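Long-range contacts in uracil-DNA glycosylase (Nitratifractor salsuginis, PDB 5X3G), which is a single-chain alpha/beta protein of the uracil-DNA glycosylase superfamily, built around a parallel beta sheet of four strands with helices packed against it: residues T7-H12 with L38-L43; G51-R56 with E85-Y90; Q78-R83 with L166-L171; A170-S175 with R184-F189. One frame throughout, in Å; residues are numbered along the deposited sequence.

Contact 1: T7-H12 with L38-L43; sequences TNRPIH and LEDSYL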
loop_
_atom_site.group_PDB
_atom_site.type_symbol
_atom_site.label_atom_id
_atom_site.label_comp_id
_atom_site.label_asym_id
_atom_site.label_seq_id
_atom_site.Cartn_x
_atom_site.Cartn_y
_atom_site.Cartn_z
ATOM N N THR A 7 15.260 4.399 30.597
ATOM C CA THR A 7 14.201 3.450 30.273
ATOM C C THR A 7 14.599 2.549 29.105
ATOM O O THR A 7 15.004 3.026 28.043
ATOM C CB THR A 7 12.878 4.174 29.944
ATOM O OG1 THR A 7 11.952 3.274 29.414
ATOM C CG2 THR A 7 13.092 5.284 28.979
ATOM N N ASN A 8 14.472 1.240 29.316
ATOM C CA ASN A 8 14.939 0.264 28.341
ATOM C C ASN A 8 14.068 0.274 27.090
ATOM O O ASN A 8 12.866 0.547 27.150
ATOM C CB ASN A 8 14.949 -1.134 28.965
ATOM C CG ASN A 8 16.045 -2.015 28.406
ATOM O OD1 ASN A 8 17.200 -1.932 28.826
ATOM N ND2 ASN A 8 15.688 -2.871 27.455
ATOM N N ARG A 9 14.692 -0.025 25.942
ATOM C CA ARG A 9 14.013 -0.115 24.660
ATOM C C ARG A 9 14.045 -1.552 24.152
ATOM O O ARG A 9 15.033 -2.263 24.367
ATOM C CB ARG A 9 14.659 0.804 23.614
ATOM C CG ARG A 9 15.055 2.181 24.133
ATOM C CD ARG A 9 13.893 2.917 24.786
ATOM N NE ARG A 9 12.988 3.511 23.809
ATOM C CZ ARG A 9 11.778 3.040 23.533
ATOM N NH1 ARG A 9 11.328 1.966 24.166
ATOM N NH2 ARG A 9 11.015 3.641 22.630
ATOM N N PRO A 10 12.959 -2.022 23.465
ATOM C CA PRO A 10 12.886 -3.426 23.019
ATOM C C PRO A 10 13.580 -3.655 21.680
ATOM O O PRO A 10 12.992 -4.160 20.721
ATOM C CB PRO A 10 11.372 -3.658 22.944
ATOM C CG PRO A 10 10.833 -2.328 22.529
ATOM C CD PRO A 10 11.715 -1.286 23.175
ATOM N N ILE A 11 14.863 -3.288 21.617
ATOM C CA ILE A 11 15.604 -3.345 20.358
ATOM C C ILE A 11 15.687 -4.779 19.842
ATOM O O ILE A 11 15.439 -5.048 18.659
ATOM C CB ILE A 11 17.003 -2.726 20.535
ATOM C CG1 ILE A 11 16.888 -1.252 20.934
ATOM C CG2 ILE A 11 17.824 -2.897 19.267
ATOM C CD1 ILE A 11 18.154 -0.451 20.712
ATOM N N HIS A 12 16.042 -5.718 20.723
ATOM C CA HIS A 12 16.122 -7.122 20.327
ATOM C C HIS A 12 14.781 -7.619 19.798
ATOM O O HIS A 12 14.724 -8.321 18.778
ATOM C CB HIS A 12 16.587 -7.965 21.518
ATOM C CG HIS A 12 17.065 -9.336 21.148
ATOM N ND1 HIS A 12 16.280 -10.461 21.281
ATOM C CD2 HIS A 12 18.255 -9.764 20.664
ATOM C CE1 HIS A 12 16.963 -11.522 20.888
ATOM N NE2 HIS A 12 18.165 -11.126 20.508
ATOM N N LEU A 38 7.088 4.536 18.834
ATOM C CA LEU A 38 5.881 4.024 19.466
ATOM C C LEU A 38 6.086 3.894 20.971
ATOM O O LEU A 38 7.156 3.505 21.446
ATOM C CB LEU A 38 5.493 2.668 18.871
ATOM C CG LEU A 38 5.191 2.639 17.369
ATOM C CD1 LEU A 38 5.396 1.243 16.796
ATOM C CD2 LEU A 38 3.777 3.131 17.100
ATOM N N GLU A 39 5.041 4.231 21.719
ATOM C CA GLU A 39 5.075 4.230 23.176
ATOM C C GLU A 39 5.284 2.798 23.660
ATOM O O GLU A 39 4.786 1.854 23.039
ATOM C CB GLU A 39 3.780 4.838 23.729
ATOM C CG GLU A 39 3.741 5.096 25.227
ATOM C CD GLU A 39 3.383 3.867 26.023
ATOM O OE1 GLU A 39 2.753 2.958 25.444
ATOM O OE2 GLU A 39 3.723 3.812 27.224
ATOM N N ASP A 40 6.037 2.645 24.755
ATOM C CA ASP A 40 6.530 1.326 25.155
ATOM C C ASP A 40 5.396 0.330 25.375
ATOM O O ASP A 40 5.481 -0.822 24.928
ATOM C CB ASP A 40 7.387 1.446 26.416
ATOM C CG ASP A 40 8.829 1.799 26.110
ATOM O OD1 ASP A 40 9.592 0.890 25.719
ATOM O OD2 ASP A 40 9.200 2.982 26.254
ATOM N N SER A 41 4.332 0.744 26.070
ATOM C CA SER A 41 3.214 -0.167 26.302
ATOM C C SER A 41 2.586 -0.611 24.987
ATOM O O SER A 41 2.234 -1.785 24.824
ATOM C CB SER A 41 2.169 0.494 27.201
ATOM N N TYR A 42 2.448 0.316 24.035
ATOM C CA TYR A 42 1.932 -0.043 22.719
ATOM C C TYR A 42 2.809 -1.098 22.055
ATOM O O TYR A 42 2.301 -2.030 21.419
ATOM C CB TYR A 42 1.829 1.205 21.842
ATOM C CG TYR A 42 0.969 1.031 20.612
ATOM C CD1 TYR A 42 -0.390 1.311 20.647
ATOM C CD2 TYR A 42 1.516 0.584 19.416
ATOM C CE1 TYR A 42 -1.182 1.153 19.526
ATOM C CE2 TYR A 42 0.731 0.422 18.288
ATOM C CZ TYR A 42 -0.617 0.707 18.350
ATOM O OH TYR A 42 -1.403 0.552 17.234
ATOM N N LEU A 43 4.132 -0.975 22.204
ATOM C CA LEU A 43 5.036 -1.960 21.620
ATOM C C LEU A 43 4.898 -3.314 22.304
ATOM O O LEU A 43 4.985 -4.357 21.645
ATOM C CB LEU A 43 6.479 -1.463 21.699
ATOM C CG LEU A 43 6.893 -0.461 20.621
ATOM C CD1 LEU A 43 8.309 0.038 20.858
ATOM C CD2 LEU A 43 6.773 -1.101 19.250
#
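Arg9 and Asp40 bring the two backbones to 7.6 Å between their CA atoms, and Pro10 follows opposite Leu43 at 8.1 Å, so the chain just before helix 11-20 lies beside the first turn of helix 40-48. The approach is bridged mainly by side-chain ends. Arg9 bends back on itself at chi2 and chi3 (-55° and -79°), which carries its guanidinium across to the Asp40 carboxylate. NH1 of Arg9 makes the salt bridge, 2.6 Å from OD1 of Asp40, while OD2 of Asp40 stands 3.1 Å from the same nitrogen. The two flat groups are turned 62° against each other, so one nitrogen faces both oxygens and no coplanar paired bridge arises. NH2 of Arg9 has its own weak hydrogen bond, to the carbonyl O of Met36. One residue on, the Pro10 ring points at helix 40-48 and sets CG 3.8 Å from CD1 of the buried Leu43, the two side chains meeting at about a right angle. The chemistry is therefore divided: a partly exposed ion pair joins the two segments, each charge probably lowering the electrostatic cost of the other, and a small apolar touch between Pro10, at the N-cap of helix 11-20, and Leu43 lies next to it.

Contact 2: G51-R56 with E85-Y90; sequences GYIPPR and ESAIGY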
loop_
_atom_site.group_PDB
_atom_site.type_symbol
_atom_site.label_atom_id
_atom_site.label_comp_id
_atom_site.label_asym_id
_atom_site.label_seq_id
_atom_site.Cartn_x
_atom_site.Cartn_y
_atom_site.Cartn_z
ATOM N N GLY A 51 -5.381 -9.564 19.027
ATOM C CA GLY A 51 -6.401 -8.537 18.973
ATOM C C GLY A 51 -6.202 -7.466 17.928
ATOM O O GLY A 51 -6.770 -6.376 18.071
ATOM N N TYR A 52 -5.425 -7.734 16.882
ATOM C CA TYR A 52 -5.252 -6.758 15.817
ATOM C C TYR A 52 -4.951 -7.481 14.513
ATOM O O TYR A 52 -4.520 -8.635 14.502
ATOM C CB TYR A 52 -4.141 -5.748 16.140
ATOM C CG TYR A 52 -2.742 -6.331 16.203
ATOM C CD1 TYR A 52 -2.006 -6.554 15.044
ATOM C CD2 TYR A 52 -2.149 -6.634 17.421
ATOM C CE1 TYR A 52 -0.730 -7.079 15.096
ATOM C CE2 TYR A 52 -0.866 -7.157 17.483
ATOM C CZ TYR A 52 -0.164 -7.376 16.316
ATOM O OH TYR A 52 1.108 -7.896 16.363
ATOM N N ILE A 53 -5.174 -6.774 13.412
ATOM C CA ILE A 53 -4.837 -7.267 12.083
ATOM C C ILE A 53 -4.019 -6.199 11.361
ATOM O O ILE A 53 -4.196 -5.009 11.625
ATOM C CB ILE A 53 -6.099 -7.641 11.280
ATOM C CG1 ILE A 53 -7.017 -6.430 11.127
ATOM C CG2 ILE A 53 -6.831 -8.800 11.939
ATOM C CD1 ILE A 53 -8.182 -6.668 10.199
ATOM N N PRO A 54 -3.103 -6.611 10.464
ATOM C CA PRO A 54 -2.754 -7.988 10.098
ATOM C C PRO A 54 -1.959 -8.666 11.206
ATOM O O PRO A 54 -1.554 -7.975 12.139
ATOM C CB PRO A 54 -1.903 -7.804 8.840
ATOM C CG PRO A 54 -1.239 -6.500 9.049
ATOM C CD PRO A 54 -2.253 -5.637 9.756
ATOM N N PRO A 55 -1.741 -9.979 11.117
ATOM C CA PRO A 55 -0.940 -10.652 12.145
ATOM C C PRO A 55 0.449 -10.041 12.268
ATOM O O PRO A 55 0.937 -9.347 11.374
ATOM C CB PRO A 55 -0.872 -12.108 11.658
ATOM C CG PRO A 55 -1.304 -12.070 10.224
ATOM C CD PRO A 55 -2.271 -10.934 10.131
ATOM N N ARG A 56 1.082 -10.315 13.412
ATOM C CA ARG A 56 2.376 -9.719 13.731
ATOM C C ARG A 56 3.412 -9.992 12.646
ATOM O O ARG A 56 4.236 -9.123 12.336
ATOM C CB ARG A 56 2.859 -10.243 15.085
ATOM C CG ARG A 56 4.281 -9.865 15.442
ATOM C CD ARG A 56 4.517 -9.940 16.940
ATOM N NE ARG A 56 5.941 -9.964 17.257
ATOM C CZ ARG A 56 6.676 -11.070 17.303
ATOM N NH1 ARG A 56 6.117 -12.248 17.059
ATOM N NH2 ARG A 56 7.967 -11.000 17.597
ATOM N N GLU A 85 -9.029 -11.532 6.538
ATOM C CA GLU A 85 -8.489 -12.082 5.302
ATOM C C GLU A 85 -8.076 -11.001 4.308
ATOM O O GLU A 85 -7.353 -11.302 3.352
ATOM C CB GLU A 85 -9.506 -13.030 4.657
ATOM C CG GLU A 85 -10.772 -12.365 4.132
ATOM C CD GLU A 85 -11.809 -12.068 5.204
ATOM O OE1 GLU A 85 -11.520 -12.276 6.401
ATOM O OE2 GLU A 85 -12.923 -11.628 4.843
ATOM N N SER A 86 -8.502 -9.753 4.517
ATOM C CA SER A 86 -8.146 -8.655 3.624
ATOM C C SER A 86 -6.852 -7.954 4.009
ATOM O O SER A 86 -6.118 -7.501 3.124
ATOM C CB SER A 86 -9.265 -7.611 3.586
ATOM O OG SER A 86 -10.254 -7.939 2.631
ATOM N N ALA A 87 -6.563 -7.831 5.303
ATOM C CA ALA A 87 -5.394 -7.099 5.776
ATOM C C ALA A 87 -4.174 -8.009 5.737
ATOM O O ALA A 87 -4.119 -9.011 6.459
ATOM C CB ALA A 87 -5.623 -6.568 7.190
ATOM N N ILE A 88 -3.195 -7.659 4.900
ATOM C CA ILE A 88 -2.027 -8.512 4.707
ATOM C C ILE A 88 -0.743 -7.692 4.734
ATOM O O ILE A 88 0.294 -8.135 4.229
ATOM C CB ILE A 88 -2.132 -9.308 3.392
ATOM C CG1 ILE A 88 -2.214 -8.363 2.191
ATOM C CG2 ILE A 88 -3.327 -10.254 3.421
ATOM C CD1 ILE A 88 -2.086 -9.075 0.861
ATOM N N GLY A 89 -0.796 -6.497 5.317
ATOM C CA GLY A 89 0.404 -5.711 5.529
ATOM C C GLY A 89 0.799 -4.790 4.398
ATOM O O GLY A 89 1.918 -4.260 4.413
ATOM N N TYR A 90 -0.079 -4.584 3.419
ATOM C CA TYR A 90 0.163 -3.675 2.308
ATOM C C TYR A 90 -0.966 -2.665 2.222
ATOM O O TYR A 90 -2.138 -3.015 2.396
ATOM C CB TYR A 90 0.250 -4.415 0.967
ATOM C CG TYR A 90 1.375 -5.412 0.855
ATOM C CD1 TYR A 90 2.658 -5.004 0.521
ATOM C CD2 TYR A 90 1.149 -6.766 1.055
ATOM C CE1 TYR A 90 3.690 -5.915 0.404
ATOM C CE2 TYR A 90 2.174 -7.688 0.942
ATOM C CZ TYR A 90 3.443 -7.255 0.616
ATOM O OH TYR A 90 4.466 -8.168 0.498
#
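Pro54 and Ala87 face each other at the closest point of two loops, their CA atoms 5.1 Å apart, and the union is made wholly of apolar and van der Waals contacts, with no hydrogen bond between the segments. The peptide bond leading into Pro54 is cis, which bends the chain sharply, and the Ile53 side chain and the Pro54 ring, which flank that bond, both point to segment 85-90. Ile53 places CG1 between its backbone N and carbonyl carbon (chi1 59°), the crowded position, and then runs straight on at chi2 (172°); this extended branch delivers CD1 to 4.0 Å from CB of Ala87. The same methyl group is met by the proline, for CB of Pro54 lies 4.3 Å from CB of Ala87. Ala87 is thus received in the angle between an isoleucine branch and a proline ring. The ring continues along the opposite backbone: CB of Pro54 rests 3.5 Å from the carbonyl O of Ala87, and CG comes to 3.8 Å from N of Gly89. At the positive phi of Gly89 (89°) a CB would press on the carbonyl O of the preceding Ile88. Ile88, between Ala87 and Gly89, points its own CB away from segment 51-56. Around the pair, Pro54 also packs on Pro80 of the loop that follows strand 73-77, Tyr52 meets Trp45 of helix 40-48 edge-to-face, and Tyr90 leans on Arg156 and Glu160 of helix 152-161.

Contact 3: Q78-R83 with L166-L171; sequences QDPYPR and LLNMAL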
loop_
_atom_site.group_PDB
_atom_site.type_symbol
_atom_site.label_atom_id
_atom_site.label_comp_id
_atom_site.label_asym_id
_atom_site.label_seq_id
_atom_site.Cartn_x
_atom_site.Cartn_y
_atom_site.Cartn_z
ATOM N N GLN A 78 -4.701 4.524 4.685
ATOM C CA GLN A 78 -4.997 4.918 6.059
ATOM C C GLN A 78 -4.515 3.871 7.052
ATOM O O GLN A 78 -3.569 4.104 7.809
ATOM C CB GLN A 78 -6.497 5.164 6.239
ATOM C CG GLN A 78 -6.946 6.545 5.810
ATOM C CD GLN A 78 -6.517 7.615 6.797
ATOM O OE1 GLN A 78 -5.419 8.163 6.701
ATOM N NE2 GLN A 78 -7.383 7.908 7.761
ATOM N N ASP A 79 -5.163 2.713 7.049
ATOM C CA ASP A 79 -4.868 1.644 7.990
ATOM C C ASP A 79 -5.369 0.342 7.378
ATOM O O ASP A 79 -6.083 0.365 6.365
ATOM C CB ASP A 79 -5.515 1.919 9.363
ATOM C CG ASP A 79 -7.031 1.865 9.323
ATOM O OD1 ASP A 79 -7.613 2.167 8.261
ATOM O OD2 ASP A 79 -7.637 1.535 10.363
ATOM N N PRO A 80 -4.989 -0.811 7.940
ATOM C CA PRO A 80 -5.367 -2.089 7.322
ATOM C C PRO A 80 -6.869 -2.212 7.098
ATOM O O PRO A 80 -7.679 -1.580 7.780
ATOM C CB PRO A 80 -4.868 -3.128 8.330
ATOM C CG PRO A 80 -3.716 -2.475 8.978
ATOM C CD PRO A 80 -4.058 -1.018 9.068
ATOM N N TYR A 81 -7.229 -3.039 6.120
ATOM C CA TYR A 81 -8.629 -3.293 5.831
ATOM C C TYR A 81 -9.304 -3.937 7.043
ATOM O O TYR A 81 -8.694 -4.749 7.743
ATOM C CB TYR A 81 -8.762 -4.199 4.609
ATOM C CG TYR A 81 -8.471 -3.520 3.285
ATOM C CD1 TYR A 81 -9.269 -2.480 2.826
ATOM C CD2 TYR A 81 -7.409 -3.931 2.488
ATOM C CE1 TYR A 81 -9.014 -1.863 1.614
ATOM C CE2 TYR A 81 -7.146 -3.317 1.273
ATOM C CZ TYR A 81 -7.952 -2.287 0.841
ATOM O OH TYR A 81 -7.697 -1.673 -0.364
ATOM N N PRO A 82 -10.576 -3.603 7.306
ATOM C CA PRO A 82 -11.235 -4.075 8.536
ATOM C C PRO A 82 -11.518 -5.571 8.562
ATOM O O PRO A 82 -12.307 -6.043 9.388
ATOM C CB PRO A 82 -12.546 -3.273 8.557
ATOM C CG PRO A 82 -12.339 -2.134 7.585
ATOM C CD PRO A 82 -11.427 -2.679 6.539
ATOM N N ARG A 83 -10.871 -6.327 7.686
ATOM C CA ARG A 83 -11.201 -7.729 7.483
ATOM C C ARG A 83 -9.957 -8.582 7.691
ATOM O O ARG A 83 -8.896 -8.268 7.138
ATOM C CB ARG A 83 -11.784 -7.907 6.082
ATOM C CG ARG A 83 -13.120 -7.202 5.909
ATOM C CD ARG A 83 -13.666 -7.350 4.506
ATOM N NE ARG A 83 -12.766 -6.713 3.551
ATOM C CZ ARG A 83 -12.762 -5.411 3.280
ATOM N NH1 ARG A 83 -13.616 -4.600 3.893
ATOM N NH2 ARG A 83 -11.901 -4.917 2.403
ATOM N N LEU A 166 4.111 0.381 -0.350
ATOM C CA LEU A 166 2.680 0.464 -0.063
ATOM C C LEU A 166 2.503 0.640 1.440
ATOM O O LEU A 166 2.381 -0.328 2.192
ATOM C CB LEU A 166 1.972 -0.778 -0.585
ATOM C CG LEU A 166 2.082 -0.979 -2.096
ATOM C CD1 LEU A 166 1.745 -2.416 -2.480
ATOM C CD2 LEU A 166 1.176 -0.000 -2.829
ATOM N N LEU A 167 2.459 1.896 1.880
ATOM C CA LEU A 167 2.594 2.243 3.289
ATOM C C LEU A 167 1.275 2.775 3.840
ATOM O O LEU A 167 0.779 3.808 3.380
ATOM C CB LEU A 167 3.706 3.277 3.472
ATOM C CG LEU A 167 3.964 3.774 4.894
ATOM C CD1 LEU A 167 4.327 2.614 5.809
ATOM C CD2 LEU A 167 5.052 4.835 4.890
ATOM N N ASN A 168 0.720 2.075 4.827
ATOM C CA ASN A 168 -0.440 2.551 5.572
ATOM C C ASN A 168 0.002 3.493 6.688
ATOM O O ASN A 168 1.096 3.353 7.243
ATOM C CB ASN A 168 -1.228 1.379 6.164
ATOM C CG ASN A 168 -2.221 0.781 5.182
ATOM O OD1 ASN A 168 -2.823 1.490 4.381
ATOM N ND2 ASN A 168 -2.385 -0.533 5.236
HETATM N N MSE A 169 -0.858 4.457 7.011
HETATM C CA MSE A 169 -0.554 5.453 8.045
HETATM C C MSE A 169 -0.408 4.802 9.417
HETATM O O MSE A 169 0.450 5.193 10.210
HETATM C CB MSE A 169 -1.630 6.539 8.088
HETATM C CG MSE A 169 -1.661 7.421 6.856
HETATM SE SE MSE A 169 -0.041 8.490 6.699
HETATM C CE MSE A 169 -0.850 10.261 6.821
ATOM N N ALA A 170 -1.259 3.817 9.693
ATOM C CA ALA A 170 -1.094 2.910 10.818
ATOM C C ALA A 170 -0.981 1.492 10.276
ATOM O O ALA A 170 -1.681 1.127 9.328
ATOM C CB ALA A 170 -2.264 3.011 11.805
ATOM N N LEU A 171 -0.100 0.694 10.873
ATOM C CA LEU A 171 0.193 -0.639 10.361
ATOM C C LEU A 171 -0.698 -1.728 10.946
ATOM O O LEU A 171 -0.562 -2.891 10.549
ATOM C CB LEU A 171 1.662 -0.995 10.618
ATOM C CG LEU A 171 2.716 -0.062 10.021
ATOM C CD1 LEU A 171 4.104 -0.670 10.174
ATOM C CD2 LEU A 171 2.417 0.253 8.561
#
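Gln78 and Asp79 run beside Met169 and Ala170 with CA atoms 4.9 Å apart in each pair, and the tight part of the contact is mostly main chain. The carbonyl O of Gln78 accepts a nearly straight bond from Ala170 N (3.0 Å, 161° at the hydrogen) and a weak, strongly bent one from N of Met169. In return, Ala170 O receives a CA-H...O contact from Asp79 CA at 3.5 Å. The Pro80 ring packs on two successive carbonyls, its CD 3.2 Å from O of Ala170 and its CG 3.5 Å from O of Leu171. Asn168, buried, aims its amide at the Asp79 backbone, with ND2 3.8 Å from Pro80 N. The other side is slack: exposed Gln78 folds back at chi2 (-74°), and its OE1 merely brushes CG of Met169, a selenomethionine, at 3.8 Å. The Asp79 carboxylate leads away from this contact and is bonded through OD2 to Ser179. Here the loops beyond two neighbouring parallel strands, 73-77 and 164-168, are tied at the strands' C-terminal ends, the usual place for a pocket in an alpha/beta sheet. Residues Gly77 to Tyr81 spell the GQDPY signature of uracil-DNA glycosylases, which in relatives borders the active site.

Contact 4: A170-S175 with R184-F189; sequences ALLFTS and RAWRAF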
loop_
_atom_site.group_PDB
_atom_site.type_symbol
_atom_site.label_atom_id
_atom_site.label_comp_id
_atom_site.label_asym_id
_atom_site.label_seq_id
_atom_site.Cartn_x
_atom_site.Cartn_y
_atom_site.Cartn_z
ATOM N N ALA A 170 -1.259 3.817 9.693
ATOM C CA ALA A 170 -1.094 2.910 10.818
ATOM C C ALA A 170 -0.981 1.492 10.276
ATOM O O ALA A 170 -1.681 1.127 9.328
ATOM C CB ALA A 170 -2.264 3.011 11.805
ATOM N N LEU A 171 -0.100 0.694 10.873
ATOM C CA LEU A 171 0.193 -0.639 10.361
ATOM C C LEU A 171 -0.698 -1.728 10.946
ATOM O O LEU A 171 -0.562 -2.891 10.549
ATOM C CB LEU A 171 1.662 -0.995 10.618
ATOM C CG LEU A 171 2.716 -0.062 10.021
ATOM C CD1 LEU A 171 4.104 -0.670 10.174
ATOM C CD2 LEU A 171 2.417 0.253 8.561
ATOM N N LEU A 172 -1.600 -1.398 11.868
ATOM C CA LEU A 172 -2.465 -2.412 12.451
ATOM C C LEU A 172 -3.864 -1.849 12.650
ATOM O O LEU A 172 -4.067 -0.635 12.719
ATOM C CB LEU A 172 -1.891 -2.953 13.773
ATOM C CG LEU A 172 -1.666 -2.028 14.976
ATOM C CD1 LEU A 172 -2.959 -1.709 15.720
ATOM C CD2 LEU A 172 -0.641 -2.648 15.916
ATOM N N PHE A 173 -4.825 -2.765 12.760
ATOM C CA PHE A 173 -6.240 -2.450 12.906
ATOM C C PHE A 173 -6.810 -3.307 14.026
ATOM O O PHE A 173 -6.537 -4.509 14.083
ATOM C CB PHE A 173 -6.990 -2.714 11.592
ATOM C CG PHE A 173 -8.491 -2.606 11.697
ATOM C CD1 PHE A 173 -9.132 -1.421 11.382
ATOM C CD2 PHE A 173 -9.262 -3.696 12.072
ATOM C CE1 PHE A 173 -10.505 -1.315 11.460
ATOM C CE2 PHE A 173 -10.638 -3.598 12.157
ATOM C CZ PHE A 173 -11.259 -2.404 11.847
ATOM N N THR A 174 -7.602 -2.696 14.906
ATOM C CA THR A 174 -8.306 -3.426 15.955
ATOM C C THR A 174 -9.816 -3.371 15.760
ATOM O O THR A 174 -10.477 -4.412 15.695
ATOM C CB THR A 174 -7.924 -2.883 17.340
ATOM O OG1 THR A 174 -8.186 -1.475 17.399
ATOM C CG2 THR A 174 -6.454 -3.130 17.623
ATOM N N SER A 175 -10.383 -2.170 15.665
ATOM C CA SER A 175 -11.790 -2.001 15.341
ATOM C C SER A 175 -11.953 -0.683 14.603
ATOM O O SER A 175 -11.073 0.182 14.640
ATOM C CB SER A 175 -12.675 -2.034 16.593
ATOM O OG SER A 175 -12.396 -0.938 17.444
ATOM N N ARG A 184 -3.039 8.132 15.056
ATOM C CA ARG A 184 -2.335 9.107 15.883
ATOM C C ARG A 184 -1.125 8.476 16.563
ATOM O O ARG A 184 -0.063 9.103 16.665
ATOM C CB ARG A 184 -3.300 9.700 16.909
ATOM C CG ARG A 184 -2.730 10.789 17.797
ATOM C CD ARG A 184 -3.667 11.988 17.775
ATOM N NE ARG A 184 -3.430 12.924 18.870
ATOM C CZ ARG A 184 -3.688 14.226 18.803
ATOM N NH1 ARG A 184 -4.174 14.755 17.687
ATOM N NH2 ARG A 184 -3.452 15.000 19.850
ATOM N N ALA A 185 -1.256 7.223 17.009
ATOM C CA ALA A 185 -0.140 6.548 17.664
ATOM C C ALA A 185 0.990 6.232 16.688
ATOM O O ALA A 185 2.147 6.108 17.104
ATOM C CB ALA A 185 -0.625 5.267 18.341
ATOM N N TRP A 186 0.684 6.094 15.399
ATOM C CA TRP A 186 1.685 5.766 14.390
ATOM C C TRP A 186 2.234 6.989 13.669
ATOM O O TRP A 186 3.163 6.851 12.862
ATOM C CB TRP A 186 1.099 4.793 13.364
ATOM C CG TRP A 186 0.972 3.394 13.875
ATOM C CD1 TRP A 186 -0.089 2.855 14.540
ATOM C CD2 TRP A 186 1.947 2.352 13.766
ATOM N NE1 TRP A 186 0.164 1.542 14.854
ATOM C CE2 TRP A 186 1.409 1.209 14.388
ATOM C CE3 TRP A 186 3.224 2.275 13.202
ATOM C CZ2 TRP A 186 2.102 0.004 14.462
ATOM C CZ3 TRP A 186 3.912 1.081 13.279
ATOM C CH2 TRP A 186 3.349 -0.041 13.902
ATOM N N ARG A 187 1.685 8.175 13.937
ATOM C CA ARG A 187 2.113 9.369 13.214
ATOM C C ARG A 187 3.603 9.644 13.412
ATOM O O ARG A 187 4.304 10.015 12.465
ATOM C CB ARG A 187 1.272 10.568 13.650
ATOM C CG ARG A 187 1.682 11.872 13.002
ATOM C CD ARG A 187 0.732 12.973 13.408
ATOM N NE ARG A 187 -0.650 12.582 13.142
ATOM C CZ ARG A 187 -1.684 12.939 13.894
ATOM N NH1 ARG A 187 -1.495 13.703 14.961
ATOM N NH2 ARG A 187 -2.907 12.531 13.583
ATOM N N ALA A 188 4.107 9.467 14.636
ATOM C CA ALA A 188 5.537 9.654 14.876
ATOM C C ALA A 188 6.374 8.639 14.107
ATOM O O ALA A 188 7.471 8.969 13.630
ATOM C CB ALA A 188 5.839 9.567 16.373
ATOM N N PHE A 189 5.876 7.406 13.985
ATOM C CA PHE A 189 6.541 6.404 13.160
ATOM C C PHE A 189 6.631 6.868 11.711
ATOM O O PHE A 189 7.691 6.773 11.080
ATOM C CB PHE A 189 5.792 5.072 13.261
ATOM C CG PHE A 189 6.183 4.066 12.209
ATOM C CD1 PHE A 189 7.234 3.192 12.428
ATOM C CD2 PHE A 189 5.482 3.979 11.014
ATOM C CE1 PHE A 189 7.594 2.266 11.469
ATOM C CE2 PHE A 189 5.840 3.053 10.053
ATOM C CZ PHE A 189 6.894 2.194 10.278
#
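Trp186 offers one broad face to the loop 170-175, and the loop fits its contours to that plate. Ala170 covers the five-membered ring, with its CA 4.0 Å from the centroid in a CH-pi contact; Leu171 does the same for the six-membered ring through CB, also at 4.0 Å and only 17° off the normal. Between these two bumps the backbone N of Leu171 sits over the indole centre. The end of Leu171 fills the hollow where two aromatics meet: CD1 is 3.6 Å from Trp186 CZ3 and 4.0 Å from CZ of Phe189, whose own ring face is topped by the rim atom CZ3 of Trp186. Leu172 takes the third place, its side chain crossing the indole at about a right angle. With CG between N and carbonyl carbon (chi1 61°), it reaches NE1 of Trp186 with CG at 4.0 Å and CZ2 with CD2 at 4.1 Å. The indole N-H is satisfied by Tyr42 OH of helix 40-48, and helix 28-35 covers Phe189 from beyond. All five touching residues are buried. The arrangement belongs to a beta-alpha-beta crossover, in which the connection leaving strand 164-168 folds back on helix 179-196 before the chain enters the parallel strand 203-207.

Overall arrangement
Contacts 2, 3 and 4 form a continuous cluster, with contact 3 in the middle: its centre is 9 Å from that of contact 2 and 8 Å from that of contact 4, and it shares Ala170 and Leu171 with the latter. Contacts 2 and 4 also join directly, Ile53 O lying 2.6 Å from Phe173 N in a probable hydrogen bond. Contact 1 is peripheral, about 22 Å between centres from contact 3, yet it meets contact 4 where Leu38 CD1 packs 3.8 Å from Trp186 CH2. The principle illustrated is layering: segment 7-12 packs on 38-43, whose Leu38 and Tyr42 meet Trp186, which in turn faces loop 170-175 beside the probable active-site loop.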